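Local structure of 3-methyladenine DNA glycosylase (Helicobacter pylori, 1PU8) at residues Ala20-Trp25 with Leu195-Ala200. The protein probably excises 3-methyladenine and related alkylated bases from DNA as a base-excision repair glycosylase of the HhH-GPD superfamily. Residues are numbered along the deposited sequence; the frame is centred on the assembly and turned at random.
Sequences APAWWW and LAQLYA. With EA1 (3H-imidazo[2,1-I]purine), chain C.
The side chain of Q197 lies over one face of the W23 indole, its carboxamide stacked on the ring with the two planes 11° apart. CG of Q197 makes a CH-pi contact above the five-membered ring, 3.8 Å from its centroid, and CD sits 3.6 Å from W23 NE1. With CG anti to the backbone N (chi1 -172°) and the chain extended beyond it, the glutamine crosses the indole at about a right angle and carries NE2 past it to the carbonyl of A22. The resulting hydrogen bond, Q197 NE2 to A22 O, measures 3.0 Å and is fairly straight at the hydrogen (156°), but the donor stands well above the carbonyl plane. R201, one turn further along the helix, also donates to this oxygen. The six-membered end of the indole is packed by the helix itself: CB of A200 approaches W23 CE3 to 3.4 Å, and CB of A196 reaches CH2 at 3.9 Å.

W23 and W24 belong to a type I turn that starts at P21, closed by W24 N to P21 O, and W25 follows it. W24 lays a ring face against the bound 1,N6-ethenoadenine (EA1), CZ2 coming within 3.2 Å of EA1 C6, while EA1 N3 lies over the centre of one face of W25. E208 accepts a hydrogen bond from W24 NE1, and K211 NZ is hydrogen-bonded to the ligand. A stacked amide, two alanine methyls and a carbonyl oxygen that accepts two hydrogen bonds thus join the turn to helix 195-203, consistent with the helix holding the turn that leads into W24 and W25.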
ATOM      1  N   ALA A  20      13.309   5.648  -6.556  1.00 16.10           N
ATOM      2  CA  ALA A  20      11.962   5.765  -5.984  1.00 15.20           C
ATOM      3  C   ALA A  20      11.654   7.134  -5.342  1.00 14.57           C
ATOM      4  O   ALA A  20      12.569   7.871  -4.962  1.00 15.10           O
ATOM      5  CB  ALA A  20      11.716   4.629  -4.981  1.00 15.67           C
ATOM      6  N   PRO A  21      10.372   7.499  -5.237  1.00 13.46           N
ATOM      7  CA  PRO A  21      10.005   8.642  -4.387  1.00 12.86           C
ATOM      8  C   PRO A  21      10.213   8.300  -2.908  1.00 11.73           C
ATOM      9  O   PRO A  21      10.476   7.157  -2.550  1.00 11.68           O
ATOM     10  CB  PRO A  21       8.512   8.891  -4.700  1.00 13.11           C
ATOM     11  CG  PRO A  21       8.020   7.662  -5.385  1.00 13.44           C
ATOM     12  CD  PRO A  21       9.215   6.898  -5.925  1.00 12.70           C
ATOM     13  N   ALA A  22      10.095   9.300  -2.057  1.00 11.21           N
ATOM     14  CA  ALA A  22      10.379   9.157  -0.634  1.00 10.57           C
ATOM     15  C   ALA A  22       9.633   7.997   0.075  1.00 10.12           C
ATOM     16  O   ALA A  22      10.213   7.340   0.933  1.00 10.02           O
ATOM     17  CB  ALA A  22      10.136  10.503   0.092  1.00 10.18           C
ATOM     18  N   TRP A  23       8.370   7.773  -0.272  1.00  9.29           N
ATOM     19  CA  TRP A  23       7.581   6.704   0.327  1.00  9.81           C
ATOM     20  C   TRP A  23       7.428   5.492  -0.586  1.00  9.75           C
ATOM     21  O   TRP A  23       6.593   4.612  -0.322  1.00 10.43           O
ATOM     22  CB  TRP A  23       6.185   7.203   0.706  1.00 10.08           C
ATOM     23  CG  TRP A  23       6.165   8.045   1.913  1.00 10.57           C
ATOM     24  CD1 TRP A  23       6.717   9.283   2.060  1.00 10.53           C
ATOM     25  CD2 TRP A  23       5.564   7.718   3.167  1.00 10.67           C
ATOM     26  NE1 TRP A  23       6.497   9.741   3.335  1.00 10.99           N
ATOM     27  CE2 TRP A  23       5.778   8.807   4.030  1.00  9.98           C
ATOM     28  CE3 TRP A  23       4.841   6.613   3.647  1.00  9.87           C
ATOM     29  CZ2 TRP A  23       5.327   8.816   5.356  1.00 10.02           C
ATOM     30  CZ3 TRP A  23       4.389   6.629   4.967  1.00  9.68           C
ATOM     31  CH2 TRP A  23       4.637   7.726   5.802  1.00  9.01           C
ATOM     32  N   TRP A  24       8.234   5.447  -1.645  1.00  8.44           N
ATOM     33  CA  TRP A  24       8.266   4.342  -2.612  1.00  8.25           C
ATOM     34  C   TRP A  24       7.062   4.256  -3.507  1.00  8.48           C
ATOM     35  O   TRP A  24       7.207   4.327  -4.722  1.00  8.72           O
ATOM     36  CB  TRP A  24       8.518   2.978  -1.973  1.00  7.50           C
ATOM     37  CG  TRP A  24       8.502   1.865  -2.993  1.00  8.50           C
ATOM     38  CD1 TRP A  24       9.393   1.665  -4.024  1.00  7.00           C
ATOM     39  CD2 TRP A  24       7.533   0.819  -3.100  1.00  7.68           C
ATOM     40  NE1 TRP A  24       9.041   0.545  -4.738  1.00  7.74           N
ATOM     41  CE2 TRP A  24       7.902   0.010  -4.189  1.00  8.33           C
ATOM     42  CE3 TRP A  24       6.394   0.471  -2.367  1.00  8.24           C
ATOM     43  CZ2 TRP A  24       7.181  -1.129  -4.554  1.00  9.69           C
ATOM     44  CZ3 TRP A  24       5.680  -0.663  -2.731  1.00  8.22           C
ATOM     45  CH2 TRP A  24       6.080  -1.450  -3.805  1.00  8.18           C
ATOM     46  N   TRP A  25       5.890   4.076  -2.904  1.00  8.56           N
ATOM     47  CA  TRP A  25       4.628   4.145  -3.605  1.00  9.36           C
ATOM     48  C   TRP A  25       4.426   5.557  -4.190  1.00  9.64           C
ATOM     49  O   TRP A  25       4.406   6.539  -3.456  1.00  9.72           O
ATOM     50  CB  TRP A  25       3.491   3.852  -2.619  1.00  8.82           C
ATOM     51  CG  TRP A  25       2.244   3.294  -3.247  1.00  8.79           C
ATOM     52  CD1 TRP A  25       1.417   3.923  -4.143  1.00 10.16           C
ATOM     53  CD2 TRP A  25       1.672   2.005  -3.014  1.00 10.19           C
ATOM     54  NE1 TRP A  25       0.370   3.099  -4.483  1.00 10.28           N
ATOM     55  CE2 TRP A  25       0.500   1.912  -3.806  1.00 11.39           C
ATOM     56  CE3 TRP A  25       2.029   0.906  -2.207  1.00 10.59           C
ATOM     57  CZ2 TRP A  25      -0.316   0.759  -3.825  1.00 10.31           C
ATOM     58  CZ3 TRP A  25       1.217  -0.245  -2.224  1.00  9.89           C
ATOM     59  CH2 TRP A  25       0.064  -0.303  -3.036  1.00 10.79           C
ATOM     60  N   LEU A 195       8.798   6.074  11.360  1.00 14.30           N
ATOM     61  CA  LEU A 195       8.716   4.632  11.295  1.00 13.00           C
ATOM     62  C   LEU A 195       7.723   4.199  10.212  1.00 12.81           C
ATOM     63  O   LEU A 195       7.944   3.188   9.540  1.00 12.91           O
ATOM     64  CB  LEU A 195       8.315   4.056  12.654  1.00 12.50           C
ATOM     65  CG  LEU A 195       8.110   2.535  12.677  1.00 11.49           C
ATOM     66  CD1 LEU A 195       9.331   1.769  12.210  1.00  7.03           C
ATOM     67  CD2 LEU A 195       7.689   2.132  14.095  1.00 11.39           C
ATOM     68  N   ALA A 196       6.637   4.954  10.036  1.00 12.14           N
ATOM     69  CA  ALA A 196       5.681   4.622   8.976  1.00 11.62           C
ATOM     70  C   ALA A 196       6.383   4.677   7.617  1.00 11.06           C
ATOM     71  O   ALA A 196       6.170   3.810   6.782  1.00 11.67           O
ATOM     72  CB  ALA A 196       4.469   5.558   8.998  1.00 11.26           C
ATOM     73  N   GLN A 197       7.215   5.696   7.415  1.00 10.12           N
ATOM     74  CA  GLN A 197       7.961   5.859   6.171  1.00  9.66           C
ATOM     75  C   GLN A 197       9.029   4.768   6.003  1.00  9.49           C
ATOM     76  O   GLN A 197       9.258   4.271   4.904  1.00  9.44           O
ATOM     77  CB  GLN A 197       8.594   7.259   6.083  1.00  8.87           C
ATOM     78  CG  GLN A 197       9.206   7.516   4.712  1.00  7.74           C
ATOM     79  CD  GLN A 197       9.789   8.904   4.534  1.00 10.30           C
ATOM     80  OE1 GLN A 197       9.634   9.779   5.393  1.00 12.33           O
ATOM     81  NE2 GLN A 197      10.453   9.116   3.396  1.00  9.51           N
ATOM     82  N   LEU A 198       9.687   4.411   7.106  1.00  9.82           N
ATOM     83  CA  LEU A 198      10.620   3.296   7.121  1.00  9.96           C
ATOM     84  C   LEU A 198       9.939   1.998   6.650  1.00 10.14           C
ATOM     85  O   LEU A 198      10.481   1.292   5.807  1.00 10.59           O
ATOM     86  CB  LEU A 198      11.254   3.123   8.508  1.00  9.79           C
ATOM     87  CG  LEU A 198      12.391   2.088   8.526  1.00 11.62           C
ATOM     88  CD1 LEU A 198      13.341   2.373   9.691  1.00 10.17           C
ATOM     89  CD2 LEU A 198      11.865   0.626   8.595  1.00 13.38           C
ATOM     90  N   TYR A 199       8.760   1.695   7.183  1.00 10.41           N
ATOM     91  CA  TYR A 199       8.002   0.533   6.736  1.00 11.20           C
ATOM     92  C   TYR A 199       7.605   0.698   5.289  1.00 11.88           C
ATOM     93  O   TYR A 199       7.727  -0.248   4.518  1.00 12.13           O
ATOM     94  CB  TYR A 199       6.718   0.344   7.549  1.00 11.47           C
ATOM     95  CG  TYR A 199       6.899  -0.154   8.973  1.00 12.33           C
ATOM     96  CD1 TYR A 199       5.991   0.219   9.978  1.00 10.30           C
ATOM     97  CD2 TYR A 199       7.949  -1.013   9.309  1.00 12.82           C
ATOM     98  CE1 TYR A 199       6.138  -0.229  11.287  1.00 13.38           C
ATOM     99  CE2 TYR A 199       8.103  -1.475  10.611  1.00 12.08           C
ATOM    100  CZ  TYR A 199       7.210  -1.085  11.589  1.00 12.46           C
ATOM    101  OH  TYR A 199       7.373  -1.562  12.860  1.00 12.81           O
ATOM    102  N   ALA A 200       7.094   1.884   4.926  1.00 11.90           N
ATOM    103  CA  ALA A 200       6.765   2.164   3.534  1.00 11.90           C
ATOM    104  C   ALA A 200       7.948   1.769   2.625  1.00 11.56           C
ATOM    105  O   ALA A 200       7.775   1.089   1.602  1.00 12.23           O
ATOM    106  CB  ALA A 200       6.421   3.631   3.350  1.00 11.33           C
TER
HETATM  107  N7  EA1 C 219       3.802  -3.107  -6.566  1.00 42.72           N
HETATM  108  C8  EA1 C 219       2.699  -3.153  -5.744  1.00 42.67           C
HETATM  109  C5  EA1 C 219       4.229  -1.835  -6.510  1.00 42.26           C
HETATM  110  C4  EA1 C 219       3.317  -1.127  -5.610  1.00 41.28           C
HETATM  111  N3  EA1 C 219       3.459   0.275  -5.297  1.00 40.79           N
HETATM  112  N9  EA1 C 219       2.390  -1.951  -5.153  1.00 41.52           N
HETATM  113  C6  EA1 C 219       5.231  -1.034  -7.035  1.00 43.22           C
HETATM  114  N6  EA1 C 219       6.218  -1.393  -7.886  1.00 44.14           N
HETATM  115  C11 EA1 C 219       7.059  -0.223  -8.173  1.00 44.49           C
HETATM  116  N1  EA1 C 219       5.330   0.326  -6.691  1.00 43.18           N
HETATM  117  C10 EA1 C 219       6.393   0.869  -7.347  1.00 43.53           C
HETATM  118  C2  EA1 C 219       4.473   0.956  -5.858  1.00 42.01           C